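PDB 6CJ7: serpin-12 from Manduca sexta, which probably inhibits serine proteases and helps control the prophenoloxidase activation system of larval hemolymph. Local coordinates for residues 84-89 and 365-370; 88-93 and 226-231; 189-194 and 356-361; 197-202 and 377-382. One frame throughout, in Å; residues are numbered along the deposited sequence.

In the fold
The four contacts form two clusters on the serpin fold. Contacts 1 and 2 have centres 8 Å apart; both start in the turn between helix 70-85 and strand 92-102, and their partners are the loops joining strands 359-365 to 370-377 and 220-226 to 232-239. Contacts 3 and 4, centres 6 Å apart, lie near the other ends of strands 359-365 and 370-377, where strands 187-192 and 198-215 pair. Contact 1 is about 31 Å from contact 4, centre to centre. Along the chain the first segments run from 84 to 202 and their partners from 226 to 382, and parts far apart in sequence thus meet at both ends of the hairpin formed by strands 359-365 and 370-377.

Contact 1: 84-89 and 365-370; sequences IQKRNS and DNRSSI
Arg87 reaches Asp365 because its CG stands beside the backbone N (chi1 -70°) and the chain then runs extended to NE, while Asp365 turns its CG anti to its own N (chi1 -171°), presenting the carboxylate to the arginine. The guanidinium grips end-on. NH1 gives a hydrogen bond of 2.9 Å to Asp365 OD2, and NH2 one of 2.8 Å to Asp365 OD1. Both oxygens lie near the guanidinium plane, yet the carboxylate is twisted 48° against it, so OD2 is met from above its own plane. An arginine suits the place, being long and able to serve two oxygens at once; Tyr232 adds a cation-pi contact. Asp365 OD1 also receives the backbone N of Arg367 and of Ser368, each at 3.0 Å, so three donors fix it. Beside the bridge, the CB of Arg367 packs at 3.4 Å from Arg87 NH2. Lys86 and Arg367 bring like charges together, which Glu83 probably eases through its salt bridge to Lys86. The arrangement is an Asx turn beside a G1 beta bulge, at the connection of strands 359-365 and 370-377 in serpin sheet B, salt-bridged to the loop that follows helix 70-85, helix D of serpins.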
loop_
_atom_site.group_PDB
_atom_site.type_symbol
_atom_site.label_atom_id
_atom_site.label_comp_id
_atom_site.label_asym_id
_atom_site.label_seq_id
_atom_site.Cartn_x
_atom_site.Cartn_y
_atom_site.Cartn_z
ATOM N N ILE A 84 -9.861 9.262 6.887
ATOM C CA ILE A 84 -10.389 8.486 5.766
ATOM C C ILE A 84 -11.907 8.360 5.868
ATOM O O ILE A 84 -12.636 8.607 4.901
ATOM C CB ILE A 84 -9.716 7.103 5.714
ATOM C CG1 ILE A 84 -8.269 7.233 5.250
ATOM C CG2 ILE A 84 -10.499 6.177 4.813
ATOM C CD1 ILE A 84 -7.425 5.985 5.534
ATOM N N GLN A 85 -12.408 7.988 7.048
ATOM C CA GLN A 85 -13.832 7.710 7.176
ATOM C C GLN A 85 -14.681 8.971 7.138
ATOM O O GLN A 85 -15.895 8.874 6.940
ATOM C CB GLN A 85 -14.080 6.911 8.453
ATOM C CG GLN A 85 -13.507 5.512 8.321
ATOM C CD GLN A 85 -13.434 4.778 9.629
ATOM O OE1 GLN A 85 -12.622 3.866 9.798
ATOM N NE2 GLN A 85 -14.286 5.165 10.570
ATOM N N LYS A 86 -14.077 10.151 7.297
ATOM C CA LYS A 86 -14.850 11.382 7.155
ATOM C C LYS A 86 -15.202 11.675 5.705
ATOM O O LYS A 86 -16.080 12.508 5.455
ATOM C CB LYS A 86 -14.085 12.581 7.713
ATOM C CG LYS A 86 -14.112 12.720 9.211
ATOM C CD LYS A 86 -13.734 14.137 9.604
ATOM C CE LYS A 86 -12.387 14.188 10.297
ATOM N NZ LYS A 86 -11.848 15.580 10.327
ATOM N N ARG A 87 -14.535 11.025 4.756
ATOM C CA ARG A 87 -14.680 11.388 3.354
ATOM C C ARG A 87 -15.969 10.804 2.792
ATOM O O ARG A 87 -16.255 9.614 2.973
ATOM C CB ARG A 87 -13.462 10.913 2.566
ATOM C CG ARG A 87 -12.202 11.710 2.915
ATOM C CD ARG A 87 -10.900 11.115 2.384
ATOM N NE ARG A 87 -9.782 11.954 2.808
ATOM C CZ ARG A 87 -8.582 11.498 3.163
ATOM N NH1 ARG A 87 -8.312 10.194 3.127
ATOM N NH2 ARG A 87 -7.651 12.365 3.558
ATOM N N ASN A 88 -16.753 11.663 2.120
ATOM C CA ASN A 88 -18.019 11.305 1.477
ATOM C C ASN A 88 -17.920 11.818 0.047
ATOM O O ASN A 88 -18.490 12.850 -0.297
ATOM C CB ASN A 88 -19.230 11.909 2.216
ATOM C CG ASN A 88 -19.593 11.133 3.467
ATOM O OD1 ASN A 88 -19.769 9.914 3.426
ATOM N ND2 ASN A 88 -19.712 11.837 4.588
ATOM N N SER A 89 -17.172 11.100 -0.781
ATOM C CA SER A 89 -16.857 11.550 -2.125
ATOM C C SER A 89 -16.885 10.350 -3.055
ATOM O O SER A 89 -17.097 9.212 -2.634
ATOM C CB SER A 89 -15.478 12.214 -2.178
ATOM O OG SER A 89 -14.475 11.225 -2.029
ATOM N N ASP A 365 -2.174 10.513 0.571
ATOM C CA ASP A 365 -3.251 11.075 1.384
ATOM C C ASP A 365 -2.877 12.517 1.717
ATOM O O ASP A 365 -1.903 12.765 2.437
ATOM C CB ASP A 365 -3.467 10.218 2.633
ATOM C CG ASP A 365 -4.713 10.623 3.416
ATOM O OD1 ASP A 365 -4.897 11.838 3.701
ATOM O OD2 ASP A 365 -5.529 9.732 3.742
ATOM N N ASN A 366 -3.600 13.481 1.124
ATOM C CA ASN A 366 -3.235 14.889 1.243
ATOM C C ASN A 366 -3.518 15.465 2.621
ATOM O O ASN A 366 -3.014 16.551 2.947
ATOM C CB ASN A 366 -3.991 15.714 0.207
ATOM C CG ASN A 366 -3.541 15.418 -1.196
ATOM O OD1 ASN A 366 -2.403 15.004 -1.406
ATOM N ND2 ASN A 366 -4.421 15.629 -2.168
ATOM N N ARG A 367 -4.367 14.813 3.405
ATOM C CA ARG A 367 -4.677 15.336 4.729
ATOM C C ARG A 367 -3.728 14.771 5.778
ATOM O O ARG A 367 -3.313 15.485 6.697
ATOM C CB ARG A 367 -6.127 15.017 5.111
ATOM C CG ARG A 367 -6.490 15.445 6.564
ATOM C CD ARG A 367 -7.087 16.789 6.579
ATOM N NE ARG A 367 -7.415 17.319 7.922
ATOM C CZ ARG A 367 -8.632 17.689 8.297
ATOM N NH1 ARG A 367 -9.655 17.566 7.455
ATOM N NH2 ARG A 367 -8.823 18.180 9.510
ATOM N N SER A 368 -3.364 13.499 5.649
ATOM C CA SER A 368 -2.487 12.857 6.624
ATOM C C SER A 368 -1.025 12.817 6.190
ATOM O O SER A 368 -0.167 12.447 7.002
ATOM C CB SER A 368 -2.982 11.436 6.919
ATOM O OG SER A 368 -4.175 11.481 7.689
ATOM N N SER A 369 -0.728 13.185 4.940
ATOM C CA SER A 369 0.640 13.283 4.428
ATOM C C SER A 369 1.377 11.953 4.528
ATOM O O SER A 369 2.488 11.876 5.059
ATOM C CB SER A 369 1.426 14.379 5.149
ATOM O OG SER A 369 0.829 15.646 4.932
ATOM N N ILE A 370 0.755 10.907 3.989
ATOM C CA ILE A 370 1.362 9.570 3.964
ATOM C C ILE A 370 1.124 8.931 2.606
ATOM O O ILE A 370 0.147 9.227 1.906
ATOM C CB ILE A 370 0.796 8.654 5.069
ATOM C CG1 ILE A 370 -0.723 8.537 4.968
ATOM C CG2 ILE A 370 1.212 9.123 6.456
ATOM C CD1 ILE A 370 -1.260 7.334 5.727
#

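Contact 2: 88-93 and 226-231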
loop_
_atom_site.group_PDB
_atom_site.type_symbol
_atom_site.label_atom_id
_atom_site.label_comp_id
_atom_site.label_asym_id
_atom_site.label_seq_id
_atom_site.Cartn_x
_atom_site.Cartn_y
_atom_site.Cartn_z
ATOM N N ASN A 88 -16.753 11.663 2.120
ATOM C CA ASN A 88 -18.019 11.305 1.477
ATOM C C ASN A 88 -17.920 11.818 0.047
ATOM O O ASN A 88 -18.490 12.850 -0.297
ATOM C CB ASN A 88 -19.230 11.909 2.216
ATOM C CG ASN A 88 -19.593 11.133 3.467
ATOM O OD1 ASN A 88 -19.769 9.914 3.426
ATOM N ND2 ASN A 88 -19.712 11.837 4.588
ATOM N N SER A 89 -17.172 11.100 -0.781
ATOM C CA SER A 89 -16.857 11.550 -2.125
ATOM C C SER A 89 -16.885 10.350 -3.055
ATOM O O SER A 89 -17.097 9.212 -2.634
ATOM C CB SER A 89 -15.478 12.214 -2.178
ATOM O OG SER A 89 -14.475 11.225 -2.029
ATOM N N ARG A 90 -16.643 10.609 -4.335
ATOM C CA ARG A 90 -16.574 9.511 -5.285
ATOM C C ARG A 90 -15.208 8.831 -5.327
ATOM O O ARG A 90 -15.026 7.898 -6.126
ATOM C CB ARG A 90 -16.956 10.020 -6.676
ATOM C CG ARG A 90 -18.476 10.240 -6.846
ATOM C CD ARG A 90 -18.833 10.980 -8.106
ATOM N NE ARG A 90 -18.382 12.366 -8.077
ATOM C CZ ARG A 90 -18.625 13.259 -9.025
ATOM N NH1 ARG A 90 -19.317 12.908 -10.097
ATOM N NH2 ARG A 90 -18.170 14.503 -8.902
ATOM N N ASN A 91 -14.240 9.266 -4.518
ATOM C CA ASN A 91 -12.998 8.520 -4.382
ATOM C C ASN A 91 -13.282 7.264 -3.576
ATOM O O ASN A 91 -13.804 7.345 -2.459
ATOM C CB ASN A 91 -11.919 9.357 -3.691
ATOM C CG ASN A 91 -11.548 10.599 -4.473
ATOM O OD1 ASN A 91 -11.381 10.538 -5.692
ATOM N ND2 ASN A 91 -11.427 11.738 -3.783
ATOM N N ILE A 92 -12.953 6.103 -4.128
ATOM C CA ILE A 92 -13.215 4.841 -3.447
ATOM C C ILE A 92 -11.910 4.331 -2.849
ATOM O O ILE A 92 -11.005 3.911 -3.575
ATOM C CB ILE A 92 -13.830 3.806 -4.395
ATOM C CG1 ILE A 92 -15.165 4.315 -4.938
ATOM C CG2 ILE A 92 -13.998 2.464 -3.669
ATOM C CD1 ILE A 92 -15.828 3.371 -5.903
ATOM N N LEU A 93 -11.806 4.355 -1.522
ATOM C CA LEU A 93 -10.706 3.717 -0.812
ATOM C C LEU A 93 -11.318 2.687 0.121
ATOM O O LEU A 93 -12.095 3.047 1.016
ATOM C CB LEU A 93 -9.860 4.735 -0.041
ATOM C CG LEU A 93 -8.725 4.188 0.835
ATOM C CD1 LEU A 93 -7.622 3.586 -0.033
ATOM C CD2 LEU A 93 -8.155 5.290 1.719
ATOM N N PRO A 226 -4.429 15.737 -8.785
ATOM C CA PRO A 226 -5.361 15.670 -7.650
ATOM C C PRO A 226 -6.623 14.875 -7.954
ATOM O O PRO A 226 -7.159 14.891 -9.067
ATOM C CB PRO A 226 -5.704 17.144 -7.381
ATOM C CG PRO A 226 -4.780 17.949 -8.248
ATOM C CD PRO A 226 -4.405 17.075 -9.399
ATOM N N PHE A 227 -7.098 14.167 -6.931
ATOM C CA PHE A 227 -8.397 13.520 -6.993
ATOM C C PHE A 227 -9.455 14.460 -6.407
ATOM O O PHE A 227 -9.147 15.566 -5.959
ATOM C CB PHE A 227 -8.346 12.167 -6.281
ATOM C CG PHE A 227 -7.560 11.118 -7.031
ATOM C CD1 PHE A 227 -6.236 10.841 -6.695
ATOM C CD2 PHE A 227 -8.151 10.388 -8.069
ATOM C CE1 PHE A 227 -5.519 9.846 -7.384
ATOM C CE2 PHE A 227 -7.435 9.406 -8.767
ATOM C CZ PHE A 227 -6.123 9.138 -8.418
ATOM N N GLU A 228 -10.712 14.011 -6.422
ATOM C CA GLU A 228 -11.851 14.864 -6.073
ATOM C C GLU A 228 -11.690 15.470 -4.681
ATOM O O GLU A 228 -11.294 14.787 -3.733
ATOM C CB GLU A 228 -13.153 14.048 -6.141
ATOM C CG GLU A 228 -14.380 14.882 -6.463
ATOM C CD GLU A 228 -15.704 14.127 -6.375
ATOM O OE1 GLU A 228 -15.759 13.035 -5.777
ATOM O OE2 GLU A 228 -16.709 14.643 -6.910
ATOM N N TYR A 229 -11.991 16.769 -4.575
ATOM C CA TYR A 229 -11.910 17.534 -3.326
ATOM C C TYR A 229 -10.492 17.563 -2.755
ATOM O O TYR A 229 -10.300 17.874 -1.574
ATOM C CB TYR A 229 -12.903 17.005 -2.283
ATOM C CG TYR A 229 -14.316 16.920 -2.809
ATOM C CD1 TYR A 229 -14.967 18.057 -3.274
ATOM C CD2 TYR A 229 -14.998 15.716 -2.851
ATOM C CE1 TYR A 229 -16.261 17.996 -3.767
ATOM C CE2 TYR A 229 -16.300 15.642 -3.341
ATOM C CZ TYR A 229 -16.920 16.784 -3.803
ATOM O OH TYR A 229 -18.208 16.715 -4.294
ATOM N N ASN A 230 -9.504 17.280 -3.604
ATOM C CA ASN A 230 -8.093 17.196 -3.231
ATOM C C ASN A 230 -7.876 16.298 -2.016
ATOM O O ASN A 230 -6.983 16.537 -1.206
ATOM C CB ASN A 230 -7.491 18.581 -2.989
ATOM C CG ASN A 230 -5.976 18.583 -3.153
ATOM O OD1 ASN A 230 -5.438 17.896 -4.025
ATOM N ND2 ASN A 230 -5.284 19.334 -2.307
ATOM N N GLU A 231 -8.679 15.238 -1.899
ATOM C CA GLU A 231 -8.513 14.305 -0.785
ATOM C C GLU A 231 -7.244 13.490 -0.945
ATOM O O GLU A 231 -6.552 13.193 0.039
ATOM C CB GLU A 231 -9.724 13.377 -0.703
ATOM C CG GLU A 231 -10.978 14.104 -0.259
ATOM C CD GLU A 231 -12.227 13.270 -0.401
ATOM O OE1 GLU A 231 -12.147 12.184 -1.038
ATOM O OE2 GLU A 231 -13.282 13.719 0.105
HETATM O O HOH W 1 -15.749 13.728 1.244
#
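Glu228 and Glu231 of the loop 226-231 meet Arg90, Ser89 and Asn91, each glutamate with its carboxylate set differently against its partners. The Arg90 guanidinium and Glu228 carboxylate planes are 46° apart. OE2 of Glu228 lies at the guanidinium's edge, where NH2 makes a salt bridge whose modelled length is too short to be trusted, and NE adds a weak bond of 3.1 Å. The other oxygen, Glu228 OE1, takes the backbone N of Arg90 at 3.0 Å, so one extended side chain holds both the main chain and the side chain of the arginine. At Glu231 the carboxylate is 65° from the Asn91 amide. ND2 of Asn91 approaches OE1 of Glu231 from above the carboxylate plane at 2.9 Å, whereas Ser89 OG gives its proton to the same OE1 on the syn side at 2.7 Å. That hydroxyl also accepts from Asn91 N, closing an ST turn, a double role for which serine is well suited. The Tyr229 ring has Ser89 CB at its edge, 3.6 Å from CD2, and the CG of Glu228 over a face. Asn91 OD1 is bound by Leu176 N, so its amide is engaged from both ends. A water donates to Glu231 OE2 at 2.7 Å; its link to Asn88 N is doubtfully short. With so many donors turned to them, both carboxylates are probably ionised.

Contact 3: 189-194 and 356-361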
loop_
_atom_site.group_PDB
_atom_site.type_symbol
_atom_site.label_atom_id
_atom_site.label_comp_id
_atom_site.label_asym_id
_atom_site.label_seq_id
_atom_site.Cartn_x
_atom_site.Cartn_y
_atom_site.Cartn_z
ATOM N N ARG A 189 -0.384 4.344 -28.057
ATOM C CA ARG A 189 0.981 4.721 -28.396
ATOM C C ARG A 189 1.903 3.653 -27.830
ATOM O O ARG A 189 1.500 2.869 -26.974
ATOM C CB ARG A 189 1.350 6.100 -27.817
ATOM C CG ARG A 189 0.323 7.188 -28.057
ATOM C CD ARG A 189 0.783 8.510 -27.461
ATOM N NE ARG A 189 -0.213 9.566 -27.614
ATOM C CZ ARG A 189 -0.205 10.448 -28.608
ATOM N NH1 ARG A 189 0.750 10.392 -29.530
ATOM N NH2 ARG A 189 -1.151 11.380 -28.681
ATOM N N ASN A 190 3.149 3.628 -28.289
ATOM C CA ASN A 190 4.071 2.636 -27.760
ATOM C C ASN A 190 4.623 3.038 -26.396
ATOM O O ASN A 190 4.959 4.199 -26.147
ATOM C CB ASN A 190 5.215 2.381 -28.731
ATOM C CG ASN A 190 4.891 1.263 -29.706
ATOM O OD1 ASN A 190 4.183 0.313 -29.367
ATOM N ND2 ASN A 190 5.386 1.382 -30.919
ATOM N N PHE A 191 4.680 2.057 -25.505
ATOM C CA PHE A 191 5.373 2.144 -24.231
ATOM C C PHE A 191 6.628 1.288 -24.362
ATOM O O PHE A 191 6.553 0.162 -24.863
ATOM C CB PHE A 191 4.465 1.627 -23.116
ATOM C CG PHE A 191 5.056 1.715 -21.738
ATOM C CD1 PHE A 191 5.959 0.769 -21.286
ATOM C CD2 PHE A 191 4.677 2.735 -20.882
ATOM C CE1 PHE A 191 6.484 0.851 -19.997
ATOM C CE2 PHE A 191 5.201 2.829 -19.611
ATOM C CZ PHE A 191 6.104 1.881 -19.156
ATOM N N THR A 192 7.779 1.821 -23.951
ATOM C CA THR A 192 9.047 1.108 -24.086
ATOM C C THR A 192 9.432 0.542 -22.729
ATOM O O THR A 192 9.671 1.300 -21.782
ATOM C CB THR A 192 10.166 2.007 -24.611
ATOM O OG1 THR A 192 9.778 2.574 -25.869
ATOM C CG2 THR A 192 11.455 1.191 -24.806
ATOM N N LEU A 193 9.491 -0.779 -22.641
ATOM C CA LEU A 193 9.880 -1.424 -21.401
ATOM C C LEU A 193 11.385 -1.307 -21.200
ATOM O O LEU A 193 12.147 -1.060 -22.139
ATOM C CB LEU A 193 9.467 -2.896 -21.408
ATOM C CG LEU A 193 7.993 -3.276 -21.238
ATOM C CD1 LEU A 193 7.193 -2.998 -22.494
ATOM C CD2 LEU A 193 7.897 -4.749 -20.863
ATOM N N ASN A 194 11.808 -1.469 -19.949
ATOM C CA ASN A 194 13.225 -1.619 -19.667
ATOM C C ASN A 194 13.780 -2.763 -20.503
ATOM O O ASN A 194 13.201 -3.851 -20.554
ATOM C CB ASN A 194 13.435 -1.886 -18.175
ATOM C CG ASN A 194 14.887 -1.782 -17.759
ATOM O OD1 ASN A 194 15.687 -1.122 -18.418
ATOM N ND2 ASN A 194 15.230 -2.423 -16.648
ATOM N N ASN A 356 5.899 7.149 -21.057
ATOM C CA ASN A 356 5.951 6.063 -22.031
ATOM C C ASN A 356 7.144 5.143 -21.791
ATOM O O ASN A 356 7.640 4.495 -22.724
ATOM C CB ASN A 356 5.965 6.618 -23.455
ATOM C CG ASN A 356 7.198 7.460 -23.754
ATOM O OD1 ASN A 356 8.042 7.692 -22.891
ATOM N ND2 ASN A 356 7.302 7.921 -24.993
ATOM N N LYS A 357 7.613 5.122 -20.554
ATOM C CA LYS A 357 8.716 4.297 -20.094
ATOM C C LYS A 357 8.480 4.084 -18.610
ATOM O O LYS A 357 7.613 4.741 -18.018
ATOM C CB LYS A 357 10.067 4.972 -20.358
ATOM C CG LYS A 357 10.268 6.279 -19.629
ATOM C CD LYS A 357 11.618 6.880 -19.986
ATOM C CE LYS A 357 11.805 8.238 -19.339
ATOM N NZ LYS A 357 13.227 8.682 -19.396
ATOM N N PRO A 358 9.204 3.154 -17.980
ATOM C CA PRO A 358 8.921 2.846 -16.571
ATOM C C PRO A 358 8.957 4.068 -15.649
ATOM O O PRO A 358 9.799 4.962 -15.788
ATOM C CB PRO A 358 10.025 1.838 -16.215
ATOM C CG PRO A 358 10.241 1.126 -17.458
ATOM C CD PRO A 358 10.130 2.168 -18.572
ATOM N N PHE A 359 8.035 4.082 -14.690
ATOM C CA PHE A 359 7.839 5.238 -13.824
ATOM C C PHE A 359 7.319 4.778 -12.474
ATOM O O PHE A 359 6.929 3.622 -12.298
ATOM C CB PHE A 359 6.877 6.266 -14.454
ATOM C CG PHE A 359 5.480 5.739 -14.680
ATOM C CD1 PHE A 359 5.151 5.120 -15.881
ATOM C CD2 PHE A 359 4.492 5.915 -13.730
ATOM C CE1 PHE A 359 3.866 4.649 -16.108
ATOM C CE2 PHE A 359 3.208 5.441 -13.939
ATOM C CZ PHE A 359 2.890 4.811 -15.131
ATOM N N LEU A 360 7.332 5.702 -11.513
ATOM C CA LEU A 360 6.830 5.466 -10.166
ATOM C C LEU A 360 5.525 6.224 -9.980
ATOM O O LEU A 360 5.408 7.379 -10.399
ATOM C CB LEU A 360 7.814 5.962 -9.112
ATOM C CG LEU A 360 9.181 5.319 -8.998
ATOM C CD1 LEU A 360 9.856 5.916 -7.769
ATOM C CD2 LEU A 360 9.043 3.796 -8.865
ATOM N N ALA A 361 4.549 5.587 -9.344
ATOM C CA ALA A 361 3.312 6.267 -8.987
ATOM C C ALA A 361 3.071 6.094 -7.498
ATOM O O ALA A 361 3.195 4.990 -6.967
ATOM C CB ALA A 361 2.123 5.725 -9.791
HETATM O O HOH W 2 4.751 7.007 -26.616
HETATM O O HOH W 3 8.537 4.732 -25.420
#
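Phe191 lays its ring against the backbone of Asn356 and Lys357, where the last strand residues of 187-192, an edge strand of serpin sheet C, meet the chain that leads into strand 359-365 of sheet B. From CB the side chain leaves with CG anti to the backbone N (chi1 -178°), which carries the ring across to the other segment. CG itself lies 3.9 Å from Asn356 O. Farther along one flank, CD2 is 3.6 Å from Asn356 C, and CE2 is 3.5 Å from Lys357 N; the peptide between these two residues thus sits over one face of the ring, toward its rim. CE2 also meets CE1 of Phe359 at 4.2 Å, edge beside edge. At the tip, CZ comes to 3.3 Å from Lys357 C and also touches the CD of Pro358. A flat, apolar ring suits this place, since it can lie on a peptide while Phe359 meets its edge and Pro358 touches near CZ; Pro380 packs on it from outside the two segments. Alongside, the main chains are joined by a nearly straight bond (176°) from Thr192 N to Asn356 O, 2.9 Å long, although the donor stands above the carbonyl plane. Pro358, which has no N-H to satisfy, sets its CD 3.4 Å from Thr192 O. Two waters complete the seam: one spans Asn190 O and Asn356 ND2, and the other, unusually close to Thr192 OG1, donates to Asn356 O at 2.9 Å.

Contact 4: 197-202 and 377-382; sequences EKKVAS and IMDPTL
Lys199 and Asp379 supply the ionic part of the contact. The lysine chain, extended beyond CG, crosses the aspartate at about a right angle, and its NZ bonds to Asp379 OD2 at 2.7 Å through the syn lone pair, the side that faces the other oxygen. Lysine suits the spot because its long methylene run can span the distance from the strand while its charge pairs with the buried carboxylate.

Hydrogen bonds within the turn fix that carboxylate. Asp379 OD1 accepts from Thr381 OG1 at 2.6 Å and from Thr381 N at 3.0 Å; the bond from Thr381 N closes an Asx turn, and the hydroxyl joins it from the same face. The hydroxyl reaches the oxygen because OG1 lies between the backbone N and the carbonyl carbon (chi1 70°). It is also within a long, weak bond of Lys199 NZ. Thr381 therefore acts as a second-shell residue that helps position Asp379 for the lysine, within a type I beta turn from Asp379 to Leu382.

Apolar packing joins Ala201 CB to Pro380 CG at 4.1 Å and to the methyl CG2 of Thr381 at 4.2 Å. A small alanine lets the turn come this close to the strand. Separately, the same methyl makes a van der Waals contact with a carbonyl, 3.3 Å from Val200 O.

Around the contact, strand 198-215 is paired with strand 187-192. Pro273 and Phe275 of strand 265-282 touch Pro380, and Asn35 holds Asp379 O, so the turn after strand 370-377 is wedged among several strands.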
loop_
_atom_site.group_PDB
_atom_site.type_symbol
_atom_site.label_atom_id
_atom_site.label_comp_id
_atom_site.label_asym_id
_atom_site.label_seq_id
_atom_site.Cartn_x
_atom_site.Cartn_y
_atom_site.Cartn_z
ATOM N N GLU A 197 11.830 -3.708 -25.292
ATOM C CA GLU A 197 10.589 -4.205 -25.882
ATOM C C GLU A 197 9.538 -3.098 -25.951
ATOM O O GLU A 197 9.345 -2.358 -24.985
ATOM C CB GLU A 197 10.053 -5.367 -25.052
ATOM C CG GLU A 197 8.809 -6.011 -25.626
ATOM C CD GLU A 197 8.220 -7.067 -24.699
ATOM O OE1 GLU A 197 8.871 -7.421 -23.693
ATOM O OE2 GLU A 197 7.107 -7.557 -24.978
ATOM N N LYS A 198 8.868 -2.977 -27.101
ATOM C CA LYS A 198 7.784 -2.017 -27.294
ATOM C C LYS A 198 6.435 -2.709 -27.138
ATOM O O LYS A 198 6.229 -3.806 -27.669
ATOM C CB LYS A 198 7.849 -1.371 -28.685
ATOM C CG LYS A 198 9.059 -0.493 -28.980
ATOM C CD LYS A 198 9.145 -0.160 -30.485
ATOM C CE LYS A 198 8.470 1.183 -30.827
ATOM N NZ LYS A 198 8.294 1.466 -32.308
ATOM N N LYS A 199 5.511 -2.054 -26.433
ATOM C CA LYS A 199 4.150 -2.550 -26.238
ATOM C C LYS A 199 3.150 -1.410 -26.364
ATOM O O LYS A 199 3.349 -0.335 -25.782
ATOM C CB LYS A 199 3.967 -3.193 -24.857
ATOM C CG LYS A 199 4.467 -4.615 -24.712
ATOM C CD LYS A 199 3.744 -5.281 -23.531
ATOM C CE LYS A 199 4.308 -6.646 -23.186
ATOM N NZ LYS A 199 3.652 -7.197 -21.965
ATOM N N VAL A 200 2.045 -1.673 -27.068
ATOM C CA VAL A 200 0.961 -0.698 -27.178
ATOM C C VAL A 200 0.286 -0.519 -25.830
ATOM O O VAL A 200 -0.035 -1.503 -25.151
ATOM C CB VAL A 200 -0.046 -1.163 -28.238
ATOM C CG1 VAL A 200 -1.354 -0.391 -28.120
ATOM C CG2 VAL A 200 0.559 -1.005 -29.609
ATOM N N ALA A 201 0.068 0.738 -25.438
ATOM C CA ALA A 201 -0.679 1.063 -24.231
ATOM C C ALA A 201 -1.625 2.224 -24.522
ATOM O O ALA A 201 -1.472 2.957 -25.510
ATOM C CB ALA A 201 0.250 1.418 -23.053
ATOM N N SER A 202 -2.623 2.373 -23.655
ATOM C CA SER A 202 -3.626 3.432 -23.771
ATOM C C SER A 202 -3.202 4.635 -22.937
ATOM O O SER A 202 -3.278 4.609 -21.704
ATOM C CB SER A 202 -4.994 2.923 -23.324
ATOM O OG SER A 202 -5.490 1.959 -24.234
ATOM N N ILE A 377 5.805 0.968 -12.007
ATOM C CA ILE A 377 5.100 0.554 -13.214
ATOM C C ILE A 377 6.153 0.285 -14.281
ATOM O O ILE A 377 6.669 1.214 -14.914
ATOM C CB ILE A 377 4.081 1.602 -13.671
ATOM C CG1 ILE A 377 3.173 1.987 -12.496
ATOM C CG2 ILE A 377 3.307 1.091 -14.873
ATOM C CD1 ILE A 377 2.119 0.979 -12.179
ATOM N N MET A 378 6.483 -0.999 -14.469
ATOM C CA MET A 378 7.352 -1.455 -15.549
ATOM C C MET A 378 6.601 -1.733 -16.838
ATOM O O MET A 378 7.210 -1.701 -17.912
ATOM C CB MET A 378 8.103 -2.739 -15.168
ATOM C CG MET A 378 8.945 -2.656 -13.915
ATOM S SD MET A 378 10.076 -1.227 -13.813
ATOM C CE MET A 378 11.502 -1.700 -14.889
ATOM N N ASP A 379 5.322 -2.065 -16.749
ATOM C CA ASP A 379 4.550 -2.492 -17.915
ATOM C C ASP A 379 3.081 -2.239 -17.611
ATOM O O ASP A 379 2.443 -3.050 -16.932
ATOM C CB ASP A 379 4.795 -3.979 -18.215
ATOM C CG ASP A 379 4.107 -4.453 -19.489
ATOM O OD1 ASP A 379 3.246 -3.718 -20.022
ATOM O OD2 ASP A 379 4.424 -5.576 -19.958
ATOM N N PRO A 380 2.509 -1.132 -18.090
ATOM C CA PRO A 380 1.117 -0.817 -17.746
ATOM C C PRO A 380 0.088 -1.727 -18.402
ATOM O O PRO A 380 -1.100 -1.593 -18.085
ATOM C CB PRO A 380 0.963 0.632 -18.236
ATOM C CG PRO A 380 1.913 0.712 -19.399
ATOM C CD PRO A 380 3.110 -0.118 -18.973
ATOM N N THR A 381 0.492 -2.624 -19.309
ATOM C CA THR A 381 -0.451 -3.519 -19.968
ATOM C C THR A 381 -0.747 -4.763 -19.146
ATOM O O THR A 381 -1.634 -5.537 -19.520
ATOM C CB THR A 381 0.071 -3.944 -21.347
ATOM O OG1 THR A 381 1.199 -4.827 -21.204
ATOM C CG2 THR A 381 0.486 -2.728 -22.156
ATOM N N LEU A 382 -0.024 -4.975 -18.052
ATOM C CA LEU A 382 -0.175 -6.158 -17.222
ATOM C C LEU A 382 -0.815 -5.767 -15.904
ATOM O O LEU A 382 -0.426 -4.769 -15.286
ATOM C CB LEU A 382 1.181 -6.828 -16.971
ATOM C CG LEU A 382 1.847 -7.354 -18.244
ATOM C CD1 LEU A 382 3.232 -7.904 -17.959
ATOM C CD2 LEU A 382 0.977 -8.406 -18.902
#